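Local coordinates for protein amine oxidase (Emericella nidulans, PDB 3PGB) that probably oxidises primary amines to aldehydes, using a copper ion and a topaquinone cofactor formed from one of its own tyrosines, at residues P620-T624 with H714-A718; P613-L619 with A718-Y724; R236-N242 with P255-K261; M278-I282 with Y512-N516. All coordinates share one frame; numbering follows the deposited sequence.

Interaction 1: residues P620-T624 with H714-A718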
loop_
_atom_site.group_PDB
_atom_site.type_symbol
_atom_site.label_atom_id
_atom_site.label_comp_id
_atom_site.label_asym_id
_atom_site.label_seq_id
_atom_site.Cartn_x
_atom_site.Cartn_y
_atom_site.Cartn_z
ATOM N N PRO A 620 -7.441 -2.070 -5.086
ATOM C CA PRO A 620 -6.421 -2.726 -4.277
ATOM C C PRO A 620 -5.363 -1.724 -3.827
ATOM O O PRO A 620 -4.378 -1.503 -4.524
ATOM C CB PRO A 620 -5.826 -3.759 -5.239
ATOM C CG PRO A 620 -5.983 -3.143 -6.575
ATOM C CD PRO A 620 -7.255 -2.333 -6.524
ATOM N N SER A 621 -5.572 -1.124 -2.665
ATOM C CA SER A 621 -4.666 -0.098 -2.160
ATOM C C SER A 621 -3.288 -0.646 -1.795
ATOM O O SER A 621 -2.274 0.012 -2.039
ATOM C CB SER A 621 -5.280 0.604 -0.946
ATOM O OG SER A 621 -6.218 1.575 -1.378
ATOM N N ALA A 622 -3.266 -1.841 -1.214
ATOM C CA ALA A 622 -2.031 -2.462 -0.749
ATOM C C ALA A 622 -1.625 -3.665 -1.588
ATOM O O ALA A 622 -0.778 -4.454 -1.162
ATOM C CB ALA A 622 -2.185 -2.878 0.705
ATOM N N GLY A 623 -2.219 -3.816 -2.769
ATOM C CA GLY A 623 -1.903 -4.952 -3.642
ATOM C C GLY A 623 -2.593 -6.240 -3.222
ATOM O O GLY A 623 -2.875 -6.448 -2.043
ATOM N N THR A 624 -2.877 -7.101 -4.197
ATOM C CA THR A 624 -3.604 -8.349 -3.962
ATOM C C THR A 624 -3.154 -9.422 -4.952
ATOM O O THR A 624 -2.357 -9.153 -5.851
ATOM C CB THR A 624 -5.135 -8.152 -4.114
ATOM O OG1 THR A 624 -5.447 -7.786 -5.463
ATOM C CG2 THR A 624 -5.653 -7.066 -3.174
ATOM N N HIS A 714 1.756 -8.287 3.204
ATOM C CA HIS A 714 0.679 -7.315 3.331
ATOM C C HIS A 714 -0.165 -7.299 2.062
ATOM O O HIS A 714 0.345 -7.476 0.959
ATOM C CB HIS A 714 1.284 -5.936 3.611
ATOM C CG HIS A 714 0.291 -4.816 3.655
ATOM N ND1 HIS A 714 -0.905 -4.903 4.332
ATOM C CD2 HIS A 714 0.344 -3.562 3.148
ATOM C CE1 HIS A 714 -1.559 -3.761 4.216
ATOM N NE2 HIS A 714 -0.823 -2.930 3.503
ATOM N N SER A 715 -1.465 -7.107 2.241
ATOM C CA SER A 715 -2.416 -7.104 1.147
ATOM C C SER A 715 -3.653 -6.341 1.609
ATOM O O SER A 715 -4.092 -6.500 2.751
ATOM C CB SER A 715 -2.773 -8.540 0.765
ATOM O OG SER A 715 -3.681 -8.585 -0.316
ATOM N N GLY A 716 -4.203 -5.496 0.744
ATOM C CA GLY A 716 -5.339 -4.680 1.136
ATOM C C GLY A 716 -6.156 -4.140 -0.014
ATOM O O GLY A 716 -5.656 -3.977 -1.126
ATOM N N VAL A 717 -7.430 -3.883 0.277
ATOM C CA VAL A 717 -8.345 -3.201 -0.636
ATOM C C VAL A 717 -8.939 -2.003 0.089
ATOM O O VAL A 717 -8.881 -1.920 1.309
ATOM C CB VAL A 717 -9.493 -4.120 -1.128
ATOM C CG1 VAL A 717 -8.980 -5.122 -2.147
ATOM C CG2 VAL A 717 -10.168 -4.828 0.040
ATOM N N ALA A 718 -9.497 -1.074 -0.673
ATOM C CA ALA A 718 -10.092 0.121 -0.107
ATOM C C ALA A 718 -11.371 0.469 -0.852
ATOM O O ALA A 718 -11.425 0.386 -2.076
ATOM C CB ALA A 718 -9.120 1.263 -0.184
#

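Interaction 2: residues P613-L619 with A718-Y724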
loop_
_atom_site.group_PDB
_atom_site.type_symbol
_atom_site.label_atom_id
_atom_site.label_comp_id
_atom_site.label_asym_id
_atom_site.label_seq_id
_atom_site.Cartn_x
_atom_site.Cartn_y
_atom_site.Cartn_z
ATOM N N PRO A 613 -24.007 8.239 -11.924
ATOM C CA PRO A 613 -24.457 7.294 -10.897
ATOM C C PRO A 613 -23.613 7.347 -9.634
ATOM O O PRO A 613 -22.385 7.289 -9.717
ATOM C CB PRO A 613 -24.316 5.927 -11.574
ATOM C CG PRO A 613 -23.490 6.149 -12.784
ATOM C CD PRO A 613 -23.650 7.566 -13.184
ATOM N N ARG A 614 -24.265 7.464 -8.478
ATOM C CA ARG A 614 -23.553 7.543 -7.193
ATOM C C ARG A 614 -23.084 6.158 -6.741
ATOM O O ARG A 614 -23.805 5.173 -6.899
ATOM C CB ARG A 614 -24.442 8.180 -6.126
ATOM C CG ARG A 614 -24.864 9.619 -6.442
ATOM C CD ARG A 614 -25.865 10.164 -5.415
ATOM N NE ARG A 614 -25.308 10.133 -4.064
ATOM C CZ ARG A 614 -25.992 10.345 -2.939
ATOM N NH1 ARG A 614 -25.355 10.284 -1.771
ATOM N NH2 ARG A 614 -27.296 10.615 -2.962
ATOM N N GLY A 615 -21.878 6.077 -6.184
ATOM C CA GLY A 615 -21.316 4.780 -5.802
ATOM C C GLY A 615 -20.002 4.834 -5.053
ATOM O O GLY A 615 -19.637 5.869 -4.495
ATOM N N TYR A 616 -19.301 3.699 -5.033
ATOM C CA TYR A 616 -18.035 3.540 -4.306
ATOM C C TYR A 616 -17.028 2.775 -5.159
ATOM O O TYR A 616 -17.351 1.712 -5.688
ATOM C CB TYR A 616 -18.268 2.766 -3.001
ATOM C CG TYR A 616 -18.586 3.619 -1.793
ATOM C CD1 TYR A 616 -19.846 4.179 -1.625
ATOM C CD2 TYR A 616 -17.631 3.846 -0.805
ATOM C CE1 TYR A 616 -20.147 4.958 -0.502
ATOM C CE2 TYR A 616 -17.919 4.621 0.317
ATOM C CZ TYR A 616 -19.176 5.174 0.460
ATOM O OH TYR A 616 -19.467 5.945 1.555
ATOM N N ARG A 617 -15.816 3.310 -5.301
ATOM C CA ARG A 617 -14.756 2.616 -6.032
ATOM C C ARG A 617 -14.141 1.578 -5.117
ATOM O O ARG A 617 -13.923 1.849 -3.943
ATOM C CB ARG A 617 -13.667 3.584 -6.552
ATOM C CG ARG A 617 -12.289 2.926 -6.777
ATOM C CD ARG A 617 -11.602 3.330 -8.067
ATOM N NE ARG A 617 -10.765 4.519 -7.932
ATOM C CZ ARG A 617 -9.458 4.587 -8.207
ATOM N NH1 ARG A 617 -8.774 3.528 -8.636
ATOM N NH2 ARG A 617 -8.823 5.747 -8.054
ATOM N N ILE A 618 -13.883 0.392 -5.661
ATOM C CA ILE A 618 -13.103 -0.622 -4.971
ATOM C C ILE A 618 -11.744 -0.682 -5.659
ATOM O O ILE A 618 -11.665 -0.863 -6.873
ATOM C CB ILE A 618 -13.780 -2.008 -5.023
ATOM C CG1 ILE A 618 -15.179 -1.941 -4.404
ATOM C CG2 ILE A 618 -12.914 -3.040 -4.311
ATOM C CD1 ILE A 618 -15.953 -3.235 -4.476
ATOM N N LEU A 619 -10.676 -0.511 -4.891
ATOM C CA LEU A 619 -9.329 -0.557 -5.448
ATOM C C LEU A 619 -8.380 -1.300 -4.515
ATOM O O LEU A 619 -8.497 -1.184 -3.299
ATOM C CB LEU A 619 -8.802 0.857 -5.718
ATOM C CG LEU A 619 -8.660 1.836 -4.546
ATOM C CD1 LEU A 619 -7.700 2.943 -4.917
ATOM C CD2 LEU A 619 -10.009 2.415 -4.126
ATOM N N ALA A 718 -9.497 -1.074 -0.673
ATOM C CA ALA A 718 -10.092 0.121 -0.107
ATOM C C ALA A 718 -11.371 0.469 -0.852
ATOM O O ALA A 718 -11.425 0.386 -2.076
ATOM C CB ALA A 718 -9.120 1.263 -0.184
ATOM N N PHE A 719 -12.403 0.837 -0.103
ATOM C CA PHE A 719 -13.659 1.290 -0.684
ATOM C C PHE A 719 -13.701 2.784 -0.447
ATOM O O PHE A 719 -13.604 3.224 0.694
ATOM C CB PHE A 719 -14.869 0.614 -0.023
ATOM C CG PHE A 719 -14.684 -0.850 0.257
ATOM C CD1 PHE A 719 -14.021 -1.670 -0.637
ATOM C CD2 PHE A 719 -15.217 -1.421 1.405
ATOM C CE1 PHE A 719 -13.873 -3.023 -0.382
ATOM C CE2 PHE A 719 -15.073 -2.776 1.663
ATOM C CZ PHE A 719 -14.397 -3.577 0.770
ATOM N N THR A 720 -13.820 3.558 -1.520
ATOM C CA THR A 720 -13.826 5.014 -1.428
ATOM C C THR A 720 -15.026 5.585 -2.178
ATOM O O THR A 720 -15.412 5.041 -3.201
ATOM C CB THR A 720 -12.520 5.615 -1.996
ATOM O OG1 THR A 720 -12.410 6.984 -1.594
ATOM C CG2 THR A 720 -12.475 5.532 -3.530
ATOM N N PRO A 721 -15.629 6.675 -1.666
ATOM C CA PRO A 721 -16.736 7.293 -2.389
ATOM C C PRO A 721 -16.344 7.707 -3.803
ATOM O O PRO A 721 -15.215 8.144 -4.026
ATOM C CB PRO A 721 -17.059 8.529 -1.543
ATOM C CG PRO A 721 -16.670 8.141 -0.181
ATOM C CD PRO A 721 -15.428 7.316 -0.355
ATOM N N LEU A 722 -17.266 7.534 -4.744
ATOM C CA LEU A 722 -17.032 7.864 -6.142
ATOM C C LEU A 722 -18.290 8.546 -6.672
ATOM O O LEU A 722 -19.334 7.909 -6.795
ATOM C CB LEU A 722 -16.711 6.595 -6.933
ATOM C CG LEU A 722 -16.075 6.756 -8.317
ATOM C CD1 LEU A 722 -17.011 7.488 -9.258
ATOM C CD2 LEU A 722 -14.739 7.472 -8.229
ATOM N N ASN A 723 -18.178 9.845 -6.955
ATOM C CA ASN A 723 -19.315 10.694 -7.316
ATOM C C ASN A 723 -20.509 10.555 -6.370
ATOM O O ASN A 723 -21.656 10.666 -6.789
ATOM C CB ASN A 723 -19.745 10.416 -8.756
ATOM C CG ASN A 723 -18.705 10.831 -9.758
ATOM O OD1 ASN A 723 -18.118 11.905 -9.652
ATOM N ND2 ASN A 723 -18.470 9.980 -10.749
ATOM N N TYR A 724 -20.213 10.344 -5.091
ATOM C CA TYR A 724 -21.208 10.002 -4.080
ATOM C C TYR A 724 -21.677 11.234 -3.332
ATOM O O TYR A 724 -22.866 11.383 -3.030
ATOM C CB TYR A 724 -20.583 9.025 -3.097
ATOM C CG TYR A 724 -21.534 8.438 -2.090
ATOM C CD1 TYR A 724 -22.560 7.590 -2.488
ATOM C CD2 TYR A 724 -21.380 8.691 -0.732
ATOM C CE1 TYR A 724 -23.429 7.030 -1.560
ATOM C CE2 TYR A 724 -22.237 8.139 0.199
ATOM C CZ TYR A 724 -23.261 7.308 -0.222
ATOM O OH TYR A 724 -24.124 6.762 0.691
HETATM O O HOH W 1 -20.049 7.606 -11.314
#

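Interaction 3: residues R236-N242 with P255-K261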
loop_
_atom_site.group_PDB
_atom_site.type_symbol
_atom_site.label_atom_id
_atom_site.label_comp_id
_atom_site.label_asym_id
_atom_site.label_seq_id
_atom_site.Cartn_x
_atom_site.Cartn_y
_atom_site.Cartn_z
ATOM N N ARG A 236 -3.172 -40.691 2.651
ATOM C CA ARG A 236 -2.317 -39.821 3.443
ATOM C C ARG A 236 -0.913 -39.797 2.857
ATOM O O ARG A 236 -0.439 -40.805 2.344
ATOM C CB ARG A 236 -2.177 -40.374 4.864
ATOM C CG ARG A 236 -3.174 -39.884 5.899
ATOM C CD ARG A 236 -2.474 -39.745 7.239
ATOM N NE ARG A 236 -3.342 -39.180 8.260
ATOM C CZ ARG A 236 -2.934 -38.416 9.274
ATOM N NH1 ARG A 236 -1.650 -38.092 9.429
ATOM N NH2 ARG A 236 -3.831 -37.957 10.140
ATOM N N TRP A 237 -0.257 -38.646 2.953
ATOM C CA TRP A 237 1.187 -38.523 2.776
ATOM C C TRP A 237 1.710 -37.836 4.032
ATOM O O TRP A 237 1.290 -36.721 4.344
ATOM C CB TRP A 237 1.519 -37.660 1.559
ATOM C CG TRP A 237 1.772 -38.412 0.281
ATOM C CD1 TRP A 237 0.964 -38.461 -0.818
ATOM C CD2 TRP A 237 2.933 -39.186 -0.043
ATOM N NE1 TRP A 237 1.541 -39.223 -1.796
ATOM C CE2 TRP A 237 2.750 -39.681 -1.350
ATOM C CE3 TRP A 237 4.105 -39.518 0.650
ATOM C CZ2 TRP A 237 3.695 -40.492 -1.981
ATOM C CZ3 TRP A 237 5.044 -40.328 0.021
ATOM C CH2 TRP A 237 4.832 -40.803 -1.282
ATOM N N ASP A 238 2.612 -38.491 4.755
ATOM C CA ASP A 238 3.143 -37.940 5.998
ATOM C C ASP A 238 4.659 -37.840 5.967
ATOM O O ASP A 238 5.325 -38.509 5.178
ATOM C CB ASP A 238 2.711 -38.791 7.189
ATOM C CG ASP A 238 1.210 -38.815 7.369
ATOM O OD1 ASP A 238 0.642 -37.782 7.769
ATOM O OD2 ASP A 238 0.597 -39.869 7.114
ATOM N N MET A 239 5.187 -37.007 6.855
ATOM C CA MET A 239 6.613 -36.713 6.914
ATOM C C MET A 239 7.069 -36.718 8.367
ATOM O O MET A 239 6.289 -36.405 9.266
ATOM C CB MET A 239 6.859 -35.339 6.302
ATOM C CG MET A 239 8.298 -35.006 5.992
ATOM S SD MET A 239 8.444 -33.240 5.645
ATOM C CE MET A 239 10.000 -33.194 4.794
ATOM N N PHE A 240 8.328 -37.070 8.598
ATOM C CA PHE A 240 8.924 -36.896 9.914
ATOM C C PHE A 240 9.374 -35.437 10.085
ATOM O O PHE A 240 9.882 -34.831 9.146
ATOM C CB PHE A 240 10.100 -37.855 10.114
ATOM C CG PHE A 240 9.683 -39.285 10.332
ATOM C CD1 PHE A 240 9.618 -39.813 11.615
ATOM C CD2 PHE A 240 9.345 -40.098 9.256
ATOM C CE1 PHE A 240 9.232 -41.126 11.825
ATOM C CE2 PHE A 240 8.952 -41.413 9.456
ATOM C CZ PHE A 240 8.903 -41.931 10.743
ATOM N N TRP A 241 9.152 -34.879 11.275
ATOM C CA TRP A 241 9.681 -33.562 11.639
ATOM C C TRP A 241 10.510 -33.676 12.910
ATOM O O TRP A 241 10.253 -34.549 13.738
ATOM C CB TRP A 241 8.554 -32.564 11.898
ATOM C CG TRP A 241 7.573 -32.413 10.792
ATOM C CD1 TRP A 241 6.618 -33.310 10.415
ATOM C CD2 TRP A 241 7.424 -31.279 9.935
ATOM N NE1 TRP A 241 5.888 -32.808 9.363
ATOM C CE2 TRP A 241 6.361 -31.561 9.053
ATOM C CE3 TRP A 241 8.086 -30.052 9.824
ATOM C CZ2 TRP A 241 5.947 -30.658 8.073
ATOM C CZ3 TRP A 241 7.677 -29.157 8.851
ATOM C CH2 TRP A 241 6.621 -29.466 7.987
ATOM N N ASN A 242 11.489 -32.792 13.065
ATOM C CA ASN A 242 12.185 -32.629 14.349
ATOM C C ASN A 242 11.345 -31.791 15.306
ATOM O O ASN A 242 10.635 -30.884 14.889
ATOM C CB ASN A 242 13.569 -31.977 14.170
ATOM C CG ASN A 242 14.720 -32.923 14.499
ATOM O OD1 ASN A 242 14.569 -33.853 15.297
ATOM N ND2 ASN A 242 15.882 -32.673 13.896
ATOM N N PRO A 255 11.532 -29.701 9.052
ATOM C CA PRO A 255 11.230 -30.915 8.284
ATOM C C PRO A 255 12.445 -31.836 8.176
ATOM O O PRO A 255 13.580 -31.357 8.254
ATOM C CB PRO A 255 10.851 -30.371 6.906
ATOM C CG PRO A 255 11.560 -29.065 6.803
ATOM C CD PRO A 255 11.583 -28.505 8.191
ATOM N N LEU A 256 12.215 -33.139 8.005
ATOM C CA LEU A 256 13.320 -34.119 7.978
ATOM C C LEU A 256 13.476 -34.888 6.661
ATOM O O LEU A 256 14.551 -35.419 6.386
ATOM C CB LEU A 256 13.202 -35.093 9.148
ATOM C CG LEU A 256 13.337 -34.496 10.552
ATOM C CD1 LEU A 256 13.349 -35.618 11.588
ATOM C CD2 LEU A 256 14.594 -33.633 10.678
ATOM N N GLY A 257 12.412 -34.970 5.863
ATOM C CA GLY A 257 12.528 -35.358 4.453
ATOM C C GLY A 257 12.283 -36.814 4.114
ATOM O O GLY A 257 12.693 -37.276 3.047
ATOM N N LEU A 258 11.620 -37.538 5.010
ATOM C CA LEU A 258 11.254 -38.923 4.768
ATOM C C LEU A 258 9.736 -38.986 4.746
ATOM O O LEU A 258 9.082 -38.575 5.704
ATOM C CB LEU A 258 11.827 -39.818 5.868
ATOM C CG LEU A 258 11.566 -41.324 5.776
ATOM C CD1 LEU A 258 12.029 -41.898 4.440
ATOM C CD2 LEU A 258 12.252 -42.029 6.930
ATOM N N TYR A 259 9.183 -39.491 3.647
ATOM C CA TYR A 259 7.745 -39.442 3.407
ATOM C C TYR A 259 7.124 -40.834 3.357
ATOM O O TYR A 259 7.790 -41.813 3.010
ATOM C CB TYR A 259 7.464 -38.680 2.120
ATOM C CG TYR A 259 8.183 -37.350 2.065
ATOM C CD1 TYR A 259 7.546 -36.173 2.431
ATOM C CD2 TYR A 259 9.511 -37.278 1.668
ATOM C CE1 TYR A 259 8.208 -34.963 2.384
ATOM C CE2 TYR A 259 10.184 -36.075 1.626
ATOM C CZ TYR A 259 9.530 -34.923 1.984
ATOM O OH TYR A 259 10.207 -33.738 1.927
ATOM N N LEU A 260 5.842 -40.900 3.709
ATOM C CA LEU A 260 5.135 -42.163 3.908
ATOM C C LEU A 260 3.725 -42.053 3.353
ATOM O O LEU A 260 2.923 -41.283 3.870
ATOM C CB LEU A 260 5.074 -42.489 5.404
ATOM C CG LEU A 260 4.173 -43.646 5.850
ATOM C CD1 LEU A 260 4.644 -44.960 5.220
ATOM C CD2 LEU A 260 4.140 -43.746 7.374
ATOM N N LYS A 261 3.432 -42.824 2.307
ATOM C CA LYS A 261 2.105 -42.838 1.700
ATOM C C LYS A 261 1.264 -43.958 2.312
ATOM O O LYS A 261 1.734 -45.092 2.459
ATOM C CB LYS A 261 2.211 -43.004 0.182
ATOM C CG LYS A 261 0.961 -42.581 -0.592
ATOM C CD LYS A 261 1.101 -42.871 -2.083
ATOM C CE LYS A 261 -0.064 -42.311 -2.893
ATOM N NZ LYS A 261 0.101 -42.560 -4.359
HETATM O O HOH W 2 0.787 -41.803 5.333
#

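Interaction 4: residues M278-I282 with Y512-N516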
loop_
_atom_site.group_PDB
_atom_site.type_symbol
_atom_site.label_atom_id
_atom_site.label_comp_id
_atom_site.label_asym_id
_atom_site.label_seq_id
_atom_site.Cartn_x
_atom_site.Cartn_y
_atom_site.Cartn_z
ATOM N N MET A 278 9.143 -42.135 0.371
ATOM C CA MET A 278 10.019 -41.318 -0.491
ATOM C C MET A 278 11.142 -40.691 0.322
ATOM O O MET A 278 10.944 -40.303 1.468
ATOM C CB MET A 278 9.242 -40.228 -1.233
ATOM C CG MET A 278 10.024 -39.565 -2.383
ATOM S SD MET A 278 11.190 -38.249 -1.906
ATOM C CE MET A 278 10.057 -36.888 -1.641
ATOM N N TYR A 279 12.323 -40.620 -0.283
ATOM C CA TYR A 279 13.483 -39.980 0.319
ATOM C C TYR A 279 14.468 -39.588 -0.781
ATOM O O TYR A 279 14.781 -40.393 -1.662
ATOM C CB TYR A 279 14.166 -40.917 1.323
ATOM C CG TYR A 279 15.200 -40.224 2.187
ATOM C CD1 TYR A 279 14.823 -39.523 3.326
ATOM C CD2 TYR A 279 16.555 -40.262 1.861
ATOM C CE1 TYR A 279 15.767 -38.880 4.123
ATOM C CE2 TYR A 279 17.509 -39.618 2.658
ATOM C CZ TYR A 279 17.102 -38.931 3.784
ATOM O OH TYR A 279 18.028 -38.287 4.575
ATOM N N ASN A 280 14.943 -38.347 -0.738
ATOM C CA ASN A 280 15.898 -37.860 -1.721
ATOM C C ASN A 280 15.426 -38.144 -3.152
ATOM O O ASN A 280 16.202 -38.595 -3.988
ATOM C CB ASN A 280 17.273 -38.496 -1.459
ATOM C CG ASN A 280 18.419 -37.716 -2.091
ATOM O OD1 ASN A 280 18.246 -36.580 -2.549
ATOM N ND2 ASN A 280 19.598 -38.324 -2.113
ATOM N N ASP A 281 14.142 -37.899 -3.408
ATOM C CA ASP A 281 13.544 -38.016 -4.746
ATOM C C ASP A 281 13.536 -39.441 -5.314
ATOM O O ASP A 281 13.432 -39.631 -6.525
ATOM C CB ASP A 281 14.244 -37.059 -5.724
ATOM C CG ASP A 281 13.383 -36.701 -6.924
ATOM O OD1 ASP A 281 13.947 -36.514 -8.019
ATOM O OD2 ASP A 281 12.147 -36.605 -6.781
ATOM N N ILE A 282 13.628 -40.433 -4.431
ATOM C CA ILE A 282 13.551 -41.840 -4.809
ATOM C C ILE A 282 12.357 -42.473 -4.115
ATOM O O ILE A 282 12.196 -42.340 -2.904
ATOM C CB ILE A 282 14.821 -42.596 -4.402
ATOM C CG1 ILE A 282 16.031 -42.043 -5.163
ATOM C CG2 ILE A 282 14.658 -44.093 -4.661
ATOM C CD1 ILE A 282 17.357 -42.643 -4.728
ATOM N N TYR A 512 11.684 -29.567 3.235
ATOM C CA TYR A 512 13.029 -30.145 3.232
ATOM C C TYR A 512 13.748 -29.733 1.956
ATOM O O TYR A 512 13.140 -29.672 0.886
ATOM C CB TYR A 512 12.976 -31.673 3.353
ATOM C CG TYR A 512 14.290 -32.299 3.776
ATOM C CD1 TYR A 512 14.799 -32.098 5.061
ATOM C CD2 TYR A 512 15.017 -33.095 2.903
ATOM C CE1 TYR A 512 16.003 -32.671 5.458
ATOM C CE2 TYR A 512 16.221 -33.668 3.284
ATOM C CZ TYR A 512 16.704 -33.457 4.563
ATOM O OH TYR A 512 17.891 -34.028 4.934
ATOM N N TYR A 513 15.040 -29.445 2.072
ATOM C CA TYR A 513 15.797 -28.834 0.970
ATOM C C TYR A 513 15.973 -29.769 -0.215
ATOM O O TYR A 513 15.987 -29.319 -1.361
ATOM C CB TYR A 513 17.174 -28.367 1.447
ATOM C CG TYR A 513 18.254 -29.431 1.423
ATOM C CD1 TYR A 513 19.205 -29.459 0.407
ATOM C CD2 TYR A 513 18.323 -30.410 2.416
ATOM C CE1 TYR A 513 20.199 -30.433 0.376
ATOM C CE2 TYR A 513 19.317 -31.387 2.398
ATOM C CZ TYR A 513 20.250 -31.393 1.377
ATOM O OH TYR A 513 21.231 -32.353 1.353
ATOM N N ALA A 514 16.097 -31.065 0.072
ATOM C CA ALA A 514 16.578 -32.035 -0.903
ATOM C C ALA A 514 15.741 -32.033 -2.174
ATOM O O ALA A 514 14.553 -32.325 -2.141
ATOM C CB ALA A 514 16.618 -33.435 -0.288
ATOM N N ASN A 515 16.376 -31.663 -3.284
ATOM C CA ASN A 515 15.771 -31.749 -4.610
ATOM C C ASN A 515 14.560 -30.833 -4.812
ATOM O O ASN A 515 13.745 -31.074 -5.707
ATOM C CB ASN A 515 15.370 -33.194 -4.916
ATOM C CG ASN A 515 16.402 -34.191 -4.444
ATOM O OD1 ASN A 515 17.531 -34.213 -4.942
ATOM N ND2 ASN A 515 16.030 -35.008 -3.464
ATOM N N ASN A 516 14.450 -29.778 -4.004
ATOM C CA ASN A 516 13.307 -28.865 -4.087
ATOM C C ASN A 516 13.659 -27.539 -4.787
ATOM O O ASN A 516 13.049 -26.509 -4.518
ATOM C CB ASN A 516 12.769 -28.601 -2.680
ATOM C CG ASN A 516 11.302 -28.219 -2.672
ATOM O OD1 ASN A 516 10.486 -28.853 -3.334
ATOM N ND2 ASN A 516 10.960 -27.189 -1.903
HETATM O O HOH W 3 16.910 -36.266 6.149
#

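Interaction 1: residues P620-T624 with H714-A718
Gly623 O is gripped by two donors from the strand opposite. Ser715 OG reaches it at 2.9 Å, in the carbonyl plane and on a lone pair. Gly716 N reaches the same Gly623 O at 3.2 Å, tilted somewhat from that plane. The hydroxyl of Ser715 stands anti to its own backbone N (chi1 -179°), which turns it toward this carbonyl. Ser715 OG also pairs with Gly695 N of strand 686-698, so it bridges the loop and a second strand. Gly716 uses both its backbone N and its backbone O. Its carbonyl takes a bond from Ala622 N, and this donor stands well above the plane of Gly716 O rather than on a lone pair. Gly716 has no side chain, and the methyl of Ala622 sits low over its backbone, with Ala622 CB 3.3 Å from Gly716 N. That methyl also lies obliquely against the imidazole of His714. Further along, Thr624 CG2 packs 4.0 Å from Val717 CG1. Ser621 OG lies beside the methyl of Ala718. A positive phi at Gly623 (79°) helps bend the chain here. The 620-624 segment is thus the point where the chain turns off strand 613-619 and crosses over strand 714-722. This belongs to the beta sandwich of the copper amine oxidase catalytic domain, with the side chain of Ser715 about 11 Å from the copper ion.

Interaction 2: residues P613-L619 with A718-Y724
Tyr616 fits its ring into a hollow between Pro721 and Tyr724. Pro721 CA lies over one face of the phenol, 4.0 Å from the centroid of the Tyr616 ring. The edge of that ring points into the face of Tyr724 in a T-shaped pair, with planes at 60°. Tyr616 CE1 stands over the centre of the Tyr724 ring. Arg614 covers the opposite face of Tyr724 as a cation-pi partner, its CZ 4.7 Å from the Tyr724 centroid. Its chain bends at chi3 (58°), and its NE makes a weak bond to Tyr724 O. Elsewhere the bumps are smaller. Ile618 and Phe719 lie side by side, and Leu619 CD2 lies against Ala718 O (3.2 Å) and Thr720 CG2. Six backbone bonds hold the antiparallel pair. Strand 613-619 runs between strands 597-603 and 714-722. Strands 374-389 and 686-698 pack against Phe719. Asn723 N is hydrogen-bonded to His701 of the second subunit, on which Leu722 also packs.

Interaction 3: residues R236-N242 with P255-K261
Lys261 lies stretched across the indole of Trp237. Its chain is extended throughout, and Lys261 CB stands 3.5 Å from the centroid of the six-membered ring of Trp237, almost on the ring normal. The side chain of Tyr259 crosses that of Trp237 at about a right angle, with Tyr259 CB 3.6 Å from Trp237 CZ3. Tyr259 also runs alongside Met239, and both point the same way. This is a Met-aromatic contact, in which Met239 SD approaches the Tyr259 ring obliquely, 4.7 Å from its centroid. The sulfur of Met239 also lies over a rim of the Trp241 indole, and Pro255 crosses that indole obliquely. These residues share one face of the sheet, where Trp237, Met239 and Tyr259 pack on helix 394-398. Asp238 and Leu260 point to the other face, toward helix 186-198. There Arg236 NH1 forms a salt bridge to Asp238 OD1 at 2.8 Å. Phe240 lies beside Leu258, with Leu258 O at its ring edge. The register slips by two residues between Met239 and Trp241, where Gly257 has a positive phi (96°). The result is an antiparallel strand pair with a beta bulge, in the five-stranded sheet of one of the smaller domains that precede the catalytic domain in copper amine oxidases.

Interaction 4: residues M278-I282 with Y512-N516
Tyr279 approaches Tyr512 at the start of a type I' beta turn, the tight hairpin that joins strands 273-279 and 282-284. The two hydroxyls are joined through one water, 2.8 Å from Tyr279 OH and 2.7 Å from Tyr512 OH. Both have backbone partners in the same nearby loop, Leu302 N for Tyr279 and Lys303 O for Tyr512. Asn280 follows and makes the direct bond. Asn515 ND2 donates to Asn280 OD1 at 2.9 Å and 164°, nearly straight. The donor lies in the carbonyl plane, on a lone pair, and the two amides are almost coplanar. Asn280 CG stands anti to its backbone N (chi1 -160°), which swings the amide toward Asn515. Asp281 comes next, at the tip of the turn. Its CB rests beside the amide of Asn515, 3.5 Å from Asn515 ND2. Asp281 OD2 bonds to Ser564 OG of the second subunit. The opposing loop is a type II turn from Tyr513 to Asn516. The contact therefore lays one turn against another, between the small sheet and the catalytic domain. Last in order, Ile282 closes the hairpin. Ile282 N donates to Tyr279 O at 3.0 Å, and Tyr279 N returns a bond to Ile282 O.

From the N terminus, interaction 3 comes first. It closes a short loop of twelve residues and pairs two neighbouring strands of the five-stranded sheet. Interaction 4 opens soon after, on the next strand of that sheet, and closes only 229 residues later, in the catalytic domain. The two lie side by side: Tyr259 N probably bonds to Met278 O, and Tyr512 packs on the bulge at Leu256. Interaction 2 then opens, and interaction 1 opens and closes within its span. Both use strand 714-722 and share Ala718. This pair sits in the catalytic domain, about 36 Å or more between centres from the other two.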